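Local coordinates for protein putative HAD family hydrolase (Streptomyces avermitilis, PDB 3MMZ) that is the C-terminal HAD phosphatase-like domain of a protein that probably joins N-acylneuraminate to CTP, forming a CMP-N-acyl-neuraminate and diphosphate, at residues D11-T22 with I100-N110; G109-F118 with H131-R139. One frame throughout, in Å; residues are numbered along the deposited sequence.

Interactions 1 and 2 follow one another along the chain, share G109 and N110, and have centres about 12 Å apart. Interaction 1 pairs two strands of the parallel sheet of the HAD domain and ends at a calcium ion; interaction 2 starts from that same ion and carries the chain to a second calcium at a subunit interface. The first ion marks the probable active site, since D18, D20 and T22 fit the DxDx(T/V) pattern of HAD enzymes. Y107 joins the contacts directly: its OH lies 2.5 Å from D114 OD1, a probable hydrogen bond, and its CD2 packs 3.7 Å from F118 CE1. K87 adds a salt bridge to D114 OD1.

Interaction 1 (D11-T22 with I100-N110); sequences DIDAVVLDFDGT and IAPERVLYVGN. With CA (calcium ion), chain M.
R104 grips D13 side-on, its NE 2.6 Å from OD2 and its NH2 2.6 Å from OD1. Both oxygens lie in the guanidinium plane, yet the carboxylate is tilted and is met from above its own plane. A bend in the arginine chain (chi3 51°) turns the guanidinium to this pairing, while D11 O lies over one of its faces and E10 O takes a hydrogen bond from NH1. A methionine in place of R104 would probably leave the D13 carboxylate without its charged mate. R104 O receives the D13 N-H at 2.8 Å, and parallel strand pairing follows, with V16 N to L106 O at 2.8 Å. L106, its CG turned opposite the backbone N (chi1 -168°), sets CD1 4.0 Å from I12 CD1, and W123 and V125 of the next strand touch it too; a branched apolar chain suits this buried face. Beyond the strands, D18 OD2 and N110 OD1 bind calcium at 2.4 and 2.3 Å, with D20 O and three waters completing six ligands. T22 OG1 donates to the anti lone pair of D18 OD2. An ion pair thus pins one end of the hydrogen-bonded, apolar-faced strands, and the metal ties the other.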
loop_
_atom_site.group_PDB
_atom_site.type_symbol
_atom_site.label_atom_id
_atom_site.label_comp_id
_atom_site.label_asym_id
_atom_site.label_seq_id
_atom_site.Cartn_x
_atom_site.Cartn_y
_atom_site.Cartn_z
ATOM N N ASP D 11 31.837 -0.637 -16.015
ATOM C CA ASP D 11 32.225 0.209 -14.887
ATOM C C ASP D 11 32.869 -0.559 -13.744
ATOM O O ASP D 11 33.641 0.007 -12.965
ATOM C CB ASP D 11 30.996 0.944 -14.342
ATOM C CG ASP D 11 30.457 1.984 -15.304
ATOM O OD1 ASP D 11 31.256 2.696 -15.940
ATOM O OD2 ASP D 11 29.221 2.100 -15.418
ATOM N N ILE D 12 32.535 -1.840 -13.626
ATOM C CA ILE D 12 32.887 -2.591 -12.428
ATOM C C ILE D 12 33.557 -3.931 -12.707
ATOM O O ILE D 12 33.286 -4.569 -13.722
ATOM C CB ILE D 12 31.644 -2.833 -11.519
ATOM C CG1 ILE D 12 30.563 -3.621 -12.268
ATOM C CG2 ILE D 12 31.080 -1.494 -10.977
ATOM C CD1 ILE D 12 29.496 -4.233 -11.356
ATOM N N ASP D 13 34.405 -4.354 -11.773
ATOM C CA ASP D 13 35.031 -5.678 -11.822
ATOM C C ASP D 13 34.604 -6.580 -10.669
ATOM O O ASP D 13 34.822 -7.795 -10.713
ATOM C CB ASP D 13 36.556 -5.549 -11.844
ATOM C CG ASP D 13 37.051 -4.724 -13.006
ATOM O OD1 ASP D 13 36.515 -4.865 -14.125
ATOM O OD2 ASP D 13 37.976 -3.919 -12.798
ATOM N N ALA D 14 33.986 -5.990 -9.643
ATOM C CA ALA D 14 33.612 -6.724 -8.436
ATOM C C ALA D 14 32.263 -6.272 -7.880
ATOM O O ALA D 14 31.910 -5.101 -8.000
ATOM C CB ALA D 14 34.673 -6.546 -7.373
ATOM N N VAL D 15 31.538 -7.198 -7.258
ATOM C CA VAL D 15 30.288 -6.880 -6.550
ATOM C C VAL D 15 30.376 -7.425 -5.124
ATOM O O VAL D 15 30.446 -8.648 -4.911
ATOM C CB VAL D 15 29.029 -7.456 -7.265
ATOM C CG1 VAL D 15 27.770 -7.259 -6.422
ATOM C CG2 VAL D 15 28.835 -6.805 -8.632
ATOM N N VAL D 16 30.374 -6.514 -4.155
ATOM C CA VAL D 16 30.473 -6.885 -2.753
ATOM C C VAL D 16 29.154 -6.571 -2.057
ATOM O O VAL D 16 28.638 -5.458 -2.174
ATOM C CB VAL D 16 31.655 -6.173 -2.051
ATOM C CG1 VAL D 16 31.776 -6.646 -0.600
ATOM C CG2 VAL D 16 32.970 -6.446 -2.800
ATOM N N LEU D 17 28.615 -7.557 -1.351
ATOM C CA LEU D 17 27.283 -7.428 -0.745
ATOM C C LEU D 17 27.315 -7.506 0.779
ATOM O O LEU D 17 27.877 -8.433 1.356
ATOM C CB LEU D 17 26.338 -8.516 -1.291
ATOM C CG LEU D 17 26.221 -8.667 -2.811
ATOM C CD1 LEU D 17 25.462 -9.946 -3.157
ATOM C CD2 LEU D 17 25.544 -7.469 -3.457
ATOM N N ASP D 18 26.715 -6.510 1.422
ATOM C CA ASP D 18 26.296 -6.631 2.804
ATOM C C ASP D 18 25.200 -7.714 2.890
ATOM O O ASP D 18 24.612 -8.075 1.870
ATOM C CB ASP D 18 25.794 -5.278 3.305
ATOM C CG ASP D 18 25.177 -5.359 4.682
ATOM O OD1 ASP D 18 25.845 -5.845 5.620
ATOM O OD2 ASP D 18 24.013 -4.954 4.821
ATOM N N PHE D 19 24.942 -8.250 4.083
ATOM C CA PHE D 19 23.945 -9.320 4.221
ATOM C C PHE D 19 22.636 -8.876 4.874
ATOM O O PHE D 19 21.664 -8.618 4.164
ATOM C CB PHE D 19 24.523 -10.550 4.926
ATOM C CG PHE D 19 23.567 -11.715 4.995
ATOM C CD1 PHE D 19 23.260 -12.455 3.851
ATOM C CD2 PHE D 19 22.983 -12.074 6.200
ATOM C CE1 PHE D 19 22.386 -13.539 3.912
ATOM C CE2 PHE D 19 22.109 -13.155 6.278
ATOM C CZ PHE D 19 21.804 -13.886 5.129
ATOM N N ASP D 20 22.598 -8.767 6.204
ATOM C CA ASP D 20 21.353 -8.355 6.875
ATOM C C ASP D 20 20.912 -6.966 6.421
ATOM O O ASP D 20 21.690 -6.020 6.465
ATOM C CB ASP D 20 21.491 -8.384 8.403
ATOM C CG ASP D 20 21.708 -9.789 8.944
ATOM O OD1 ASP D 20 20.711 -10.500 9.206
ATOM O OD2 ASP D 20 22.881 -10.178 9.119
ATOM N N GLY D 21 19.666 -6.861 5.963
ATOM C CA GLY D 21 19.108 -5.570 5.589
ATOM C C GLY D 21 19.330 -5.247 4.124
ATOM O O GLY D 21 18.710 -4.319 3.588
ATOM N N THR D 22 20.187 -6.045 3.484
ATOM C CA THR D 22 20.569 -5.841 2.083
ATOM C C THR D 22 20.085 -7.015 1.235
ATOM O O THR D 22 19.389 -6.814 0.236
ATOM C CB THR D 22 22.103 -5.607 1.950
ATOM O OG1 THR D 22 22.431 -4.355 2.568
ATOM C CG2 THR D 22 22.556 -5.578 0.475
ATOM N N ILE D 100 42.098 -5.622 -7.641
ATOM C CA ILE D 100 40.941 -4.864 -8.117
ATOM C C ILE D 100 40.957 -3.445 -7.557
ATOM O O ILE D 100 41.048 -3.248 -6.343
ATOM C CB ILE D 100 39.608 -5.557 -7.753
ATOM C CG1 ILE D 100 39.568 -6.979 -8.332
ATOM C CG2 ILE D 100 38.401 -4.727 -8.247
ATOM C CD1 ILE D 100 38.441 -7.845 -7.805
ATOM N N ALA D 101 40.867 -2.474 -8.460
ATOM C CA ALA D 101 40.824 -1.066 -8.105
ATOM C C ALA D 101 39.486 -0.746 -7.423
ATOM O O ALA D 101 38.427 -1.027 -7.993
ATOM C CB ALA D 101 41.015 -0.210 -9.352
ATOM N N PRO D 102 39.530 -0.167 -6.203
ATOM C CA PRO D 102 38.314 0.149 -5.440
ATOM C C PRO D 102 37.323 1.001 -6.232
ATOM O O PRO D 102 36.110 0.921 -6.000
ATOM C CB PRO D 102 38.844 0.938 -4.232
ATOM C CG PRO D 102 40.271 0.561 -4.117
ATOM C CD PRO D 102 40.741 0.330 -5.523
ATOM N N GLU D 103 37.840 1.794 -7.169
ATOM C CA GLU D 103 37.005 2.617 -8.043
ATOM C C GLU D 103 36.098 1.783 -8.966
ATOM O O GLU D 103 35.124 2.305 -9.527
ATOM C CB GLU D 103 37.851 3.616 -8.848
ATOM C CG GLU D 103 39.072 3.030 -9.552
ATOM C CD GLU D 103 40.377 3.199 -8.765
ATOM O OE1 GLU D 103 40.387 3.055 -7.517
ATOM O OE2 GLU D 103 41.407 3.467 -9.419
ATOM N N ARG D 104 36.412 0.494 -9.102
ATOM C CA ARG D 104 35.648 -0.410 -9.967
ATOM C C ARG D 104 34.948 -1.491 -9.142
ATOM O O ARG D 104 34.627 -2.566 -9.641
ATOM C CB ARG D 104 36.546 -1.000 -11.072
ATOM C CG ARG D 104 37.106 0.062 -12.039
ATOM C CD ARG D 104 37.985 -0.527 -13.146
ATOM N NE ARG D 104 37.321 -1.637 -13.827
ATOM C CZ ARG D 104 36.470 -1.514 -14.840
ATOM N NH1 ARG D 104 36.164 -0.320 -15.329
ATOM N NH2 ARG D 104 35.913 -2.599 -15.360
ATOM N N VAL D 105 34.703 -1.179 -7.871
ATOM C CA VAL D 105 33.963 -2.063 -6.988
ATOM C C VAL D 105 32.566 -1.491 -6.733
ATOM O O VAL D 105 32.394 -0.290 -6.449
ATOM C CB VAL D 105 34.715 -2.312 -5.653
ATOM C CG1 VAL D 105 33.875 -3.156 -4.688
ATOM C CG2 VAL D 105 36.055 -3.013 -5.924
ATOM N N LEU D 106 31.575 -2.361 -6.861
ATOM C CA LEU D 106 30.206 -2.031 -6.483
ATOM C C LEU D 106 29.933 -2.654 -5.120
ATOM O O LEU D 106 30.053 -3.870 -4.943
ATOM C CB LEU D 106 29.231 -2.548 -7.545
ATOM C CG LEU D 106 27.776 -2.069 -7.474
ATOM C CD1 LEU D 106 27.118 -2.237 -8.835
ATOM C CD2 LEU D 106 27.025 -2.866 -6.418
ATOM N N TYR D 107 29.590 -1.821 -4.143
ATOM C CA TYR D 107 29.271 -2.317 -2.813
ATOM C C TYR D 107 27.832 -1.967 -2.470
ATOM O O TYR D 107 27.446 -0.814 -2.594
ATOM C CB TYR D 107 30.201 -1.714 -1.751
ATOM C CG TYR D 107 29.845 -2.151 -0.335
ATOM C CD1 TYR D 107 30.345 -3.342 0.192
ATOM C CD2 TYR D 107 29.011 -1.379 0.471
ATOM C CE1 TYR D 107 30.025 -3.756 1.493
ATOM C CE2 TYR D 107 28.682 -1.779 1.777
ATOM C CZ TYR D 107 29.199 -2.969 2.278
ATOM O OH TYR D 107 28.892 -3.383 3.551
ATOM N N VAL D 108 27.065 -2.951 -2.012
ATOM C CA VAL D 108 25.652 -2.736 -1.655
ATOM C C VAL D 108 25.462 -2.810 -0.152
ATOM O O VAL D 108 25.861 -3.795 0.474
ATOM C CB VAL D 108 24.724 -3.805 -2.291
ATOM C CG1 VAL D 108 23.259 -3.347 -2.257
ATOM C CG2 VAL D 108 25.143 -4.086 -3.706
ATOM N N GLY D 109 24.829 -1.787 0.425
ATOM C CA GLY D 109 24.564 -1.776 1.866
ATOM C C GLY D 109 23.271 -1.076 2.231
ATOM O O GLY D 109 22.528 -0.629 1.349
ATOM N N ASN D 110 22.996 -0.996 3.532
ATOM C CA ASN D 110 21.714 -0.482 4.026
ATOM C C ASN D 110 21.803 0.358 5.304
ATOM O O ASN D 110 20.826 0.996 5.661
ATOM C CB ASN D 110 20.744 -1.637 4.302
ATOM C CG ASN D 110 21.044 -2.326 5.614
ATOM O OD1 ASN D 110 22.120 -2.894 5.781
ATOM N ND2 ASN D 110 20.115 -2.253 6.560
HETATM CA CA CA M . 23.263 -4.457 7.093
HETATM O O HOH W 1 33.816 2.579 -12.671
HETATM O O HOH W 2 24.397 -6.056 8.471
HETATM O O HOH W 3 21.608 -4.135 8.720
HETATM O O HOH W 4 24.972 -2.870 7.347
#

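Interaction 2 (G109-F118 with H131-R139); sequences GNDVNDLPCF and HDVVRGAAR. With CA (calcium ion), chain F; CA (calcium ion), chain M.
H131 N donates to N110 O at 2.9 Å, and this bond ties the turn after strand 105-109 to the N-cap of helix 132-137. Next to it, V112 CG1 stands over the centre of the H131 ring, 3.8 Å from the centroid and 5° off the normal, a CH-pi contact to which the flat imidazole is well fitted. V134 wedges between the segments by its two branches: CG1, anti to the backbone N (chi1 179°), reaches F118 CE2 at 3.5 Å, while CG2, beside that N, presses on the D111 backbone. The F118 ring meets V134 O and A137 CB at its edge. L115 adds a forked end, CD1 touching V133 CG2 and CD2 lying 3.6 Å from A137 CB, where a methyl is small enough to let the helices draw close. D114 OD2 fixes the turn from within, accepting the N-H groups of N110 and D111, each at 3.0 Å. G109 suits its place because a CB there would run into D114 CG. At the C-terminal end of helix 132-137, G136 O and A138 O bind the second calcium at 2.4 and 2.3 Å, together with the same two carbonyls of a third subunit. Strand 123-126 backs the contact, P124 against F118 and A126 against V134 and A138; C117 faces helix 87-98, and L3 of the third subunit packs on F118 and A137.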
loop_
_atom_site.group_PDB
_atom_site.type_symbol
_atom_site.label_atom_id
_atom_site.label_comp_id
_atom_site.label_asym_id
_atom_site.label_seq_id
_atom_site.Cartn_x
_atom_site.Cartn_y
_atom_site.Cartn_z
ATOM N N GLY D 109 24.829 -1.787 0.425
ATOM C CA GLY D 109 24.564 -1.776 1.866
ATOM C C GLY D 109 23.271 -1.076 2.231
ATOM O O GLY D 109 22.528 -0.629 1.349
ATOM N N ASN D 110 22.996 -0.996 3.532
ATOM C CA ASN D 110 21.714 -0.482 4.026
ATOM C C ASN D 110 21.803 0.358 5.304
ATOM O O ASN D 110 20.826 0.996 5.661
ATOM C CB ASN D 110 20.744 -1.637 4.302
ATOM C CG ASN D 110 21.044 -2.326 5.614
ATOM O OD1 ASN D 110 22.120 -2.894 5.781
ATOM N ND2 ASN D 110 20.115 -2.253 6.560
ATOM N N ASP D 111 22.937 0.346 6.010
ATOM C CA ASP D 111 22.964 1.006 7.330
ATOM C C ASP D 111 24.225 1.830 7.576
ATOM O O ASP D 111 25.169 1.766 6.799
ATOM C CB ASP D 111 22.715 0.003 8.472
ATOM C CG ASP D 111 21.864 0.594 9.612
ATOM O OD1 ASP D 111 22.027 1.780 9.980
ATOM O OD2 ASP D 111 21.016 -0.134 10.164
ATOM N N VAL D 112 24.232 2.609 8.656
ATOM C CA VAL D 112 25.338 3.545 8.906
ATOM C C VAL D 112 26.711 2.872 9.023
ATOM O O VAL D 112 27.745 3.482 8.688
ATOM C CB VAL D 112 25.057 4.472 10.115
ATOM C CG1 VAL D 112 23.792 5.276 9.864
ATOM C CG2 VAL D 112 24.954 3.677 11.415
ATOM N N ASN D 113 26.731 1.609 9.451
ATOM C CA ASN D 113 28.001 0.885 9.489
ATOM C C ASN D 113 28.543 0.536 8.098
ATOM O O ASN D 113 29.653 0.027 7.990
ATOM C CB ASN D 113 27.991 -0.319 10.456
ATOM C CG ASN D 113 27.080 -1.451 10.002
ATOM O OD1 ASN D 113 26.703 -1.552 8.838
ATOM N ND2 ASN D 113 26.739 -2.328 10.938
ATOM N N ASP D 114 27.776 0.837 7.045
ATOM C CA ASP D 114 28.252 0.663 5.664
ATOM C C ASP D 114 28.921 1.915 5.092
ATOM O O ASP D 114 29.550 1.861 4.021
ATOM C CB ASP D 114 27.102 0.238 4.741
ATOM C CG ASP D 114 26.581 -1.138 5.065
ATOM O OD1 ASP D 114 27.402 -2.071 5.123
ATOM O OD2 ASP D 114 25.357 -1.283 5.282
ATOM N N LEU D 115 28.780 3.039 5.786
ATOM C CA LEU D 115 29.267 4.310 5.246
ATOM C C LEU D 115 30.777 4.324 4.986
ATOM O O LEU D 115 31.204 4.847 3.967
ATOM C CB LEU D 115 28.825 5.509 6.103
ATOM C CG LEU D 115 27.303 5.756 6.099
ATOM C CD1 LEU D 115 26.960 6.791 7.174
ATOM C CD2 LEU D 115 26.826 6.206 4.722
ATOM N N PRO D 116 31.586 3.734 5.890
ATOM C CA PRO D 116 33.023 3.666 5.572
ATOM C C PRO D 116 33.347 2.807 4.329
ATOM O O PRO D 116 34.297 3.121 3.601
ATOM C CB PRO D 116 33.647 3.076 6.851
ATOM C CG PRO D 116 32.688 3.444 7.939
ATOM C CD PRO D 116 31.315 3.334 7.283
ATOM N N CYS D 117 32.581 1.746 4.079
ATOM C CA CYS D 117 32.754 0.973 2.840
ATOM C C CYS D 117 32.347 1.798 1.623
ATOM O O CYS D 117 33.033 1.770 0.601
ATOM C CB CYS D 117 31.951 -0.332 2.864
ATOM S SG CYS D 117 32.632 -1.548 3.996
ATOM N N PHE D 118 31.238 2.531 1.756
ATOM C CA PHE D 118 30.740 3.432 0.714
ATOM C C PHE D 118 31.850 4.405 0.291
ATOM O O PHE D 118 32.080 4.592 -0.898
ATOM C CB PHE D 118 29.515 4.225 1.222
ATOM C CG PHE D 118 28.180 3.555 0.989
ATOM C CD1 PHE D 118 28.063 2.173 0.882
ATOM C CD2 PHE D 118 27.020 4.336 0.892
ATOM C CE1 PHE D 118 26.809 1.575 0.657
ATOM C CE2 PHE D 118 25.773 3.758 0.681
ATOM C CZ PHE D 118 25.662 2.374 0.553
ATOM N N HIS D 131 18.832 3.102 5.687
ATOM C CA HIS D 131 18.826 4.282 6.555
ATOM C C HIS D 131 18.932 5.564 5.702
ATOM O O HIS D 131 19.619 5.594 4.675
ATOM C CB HIS D 131 20.006 4.169 7.535
ATOM C CG HIS D 131 20.061 5.250 8.577
ATOM N ND1 HIS D 131 19.755 5.025 9.904
ATOM C CD2 HIS D 131 20.418 6.556 8.492
ATOM C CE1 HIS D 131 19.910 6.145 10.589
ATOM N NE2 HIS D 131 20.314 7.090 9.754
ATOM N N ASP D 132 18.234 6.622 6.120
ATOM C CA ASP D 132 18.175 7.856 5.322
ATOM C C ASP D 132 19.527 8.386 4.837
ATOM O O ASP D 132 19.672 8.721 3.660
ATOM C CB ASP D 132 17.415 8.950 6.078
ATOM C CG ASP D 132 15.936 8.670 6.163
ATOM O OD1 ASP D 132 15.429 7.876 5.343
ATOM O OD2 ASP D 132 15.267 9.257 7.040
ATOM N N VAL D 133 20.519 8.444 5.728
ATOM C CA VAL D 133 21.852 8.964 5.357
ATOM C C VAL D 133 22.571 8.065 4.346
ATOM O O VAL D 133 23.372 8.533 3.538
ATOM C CB VAL D 133 22.762 9.249 6.589
ATOM C CG1 VAL D 133 22.088 10.241 7.540
ATOM C CG2 VAL D 133 23.134 7.970 7.310
ATOM N N VAL D 134 22.258 6.773 4.393
ATOM C CA VAL D 134 22.856 5.786 3.497
ATOM C C VAL D 134 22.295 5.943 2.078
ATOM O O VAL D 134 23.037 5.884 1.100
ATOM C CB VAL D 134 22.638 4.343 4.033
ATOM C CG1 VAL D 134 23.235 3.289 3.084
ATOM C CG2 VAL D 134 23.242 4.197 5.428
ATOM N N ARG D 135 20.983 6.154 1.968
ATOM C CA ARG D 135 20.373 6.437 0.661
ATOM C C ARG D 135 21.025 7.645 0.010
ATOM O O ARG D 135 21.369 7.615 -1.177
ATOM C CB ARG D 135 18.874 6.679 0.810
ATOM C CG ARG D 135 18.064 5.433 1.025
ATOM C CD ARG D 135 16.772 5.771 1.740
ATOM N NE ARG D 135 15.729 6.381 0.918
ATOM C CZ ARG D 135 15.207 7.597 1.119
ATOM N NH1 ARG D 135 15.657 8.381 2.106
ATOM N NH2 ARG D 135 14.220 8.038 0.329
ATOM N N GLY D 136 21.244 8.693 0.799
ATOM C CA GLY D 136 21.922 9.897 0.293
ATOM C C GLY D 136 23.355 9.632 -0.157
ATOM O O GLY D 136 23.757 10.032 -1.250
ATOM N N ALA D 137 24.119 8.946 0.694
ATOM C CA ALA D 137 25.546 8.683 0.470
ATOM C C ALA D 137 25.841 7.822 -0.752
ATOM O O ALA D 137 26.917 7.913 -1.336
ATOM C CB ALA D 137 26.151 8.034 1.715
ATOM N N ALA D 138 24.890 6.971 -1.117
ATOM C CA ALA D 138 25.031 6.088 -2.266
ATOM C C ALA D 138 25.176 6.838 -3.591
ATOM O O ALA D 138 24.730 7.986 -3.743
ATOM C CB ALA D 138 23.845 5.140 -2.331
ATOM N N ARG D 139 25.795 6.166 -4.548
ATOM C CA ARG D 139 25.883 6.671 -5.913
ATOM C C ARG D 139 24.642 6.257 -6.714
ATOM O O ARG D 139 24.252 6.926 -7.675
ATOM C CB ARG D 139 27.169 6.156 -6.558
ATOM C CG ARG D 139 27.464 6.707 -7.937
ATOM C CD ARG D 139 28.865 6.318 -8.380
ATOM N NE ARG D 139 29.150 6.765 -9.742
ATOM C CZ ARG D 139 30.344 6.661 -10.335
ATOM N NH1 ARG D 139 31.378 6.125 -9.694
ATOM N NH2 ARG D 139 30.505 7.091 -11.576
HETATM CA CA CA F . 23.865 10.113 -3.653
HETATM CA CA CA M . 23.263 -4.457 7.093
HETATM O O HOH W 3 21.608 -4.135 8.720
HETATM O O HOH W 5 21.766 9.144 -3.317
HETATM O O HOH W 6 25.604 10.677 -5.388
HETATM O O HOH W 7 25.947 11.266 -2.761
HETATM O O HOH W 2 24.397 -6.056 8.471
#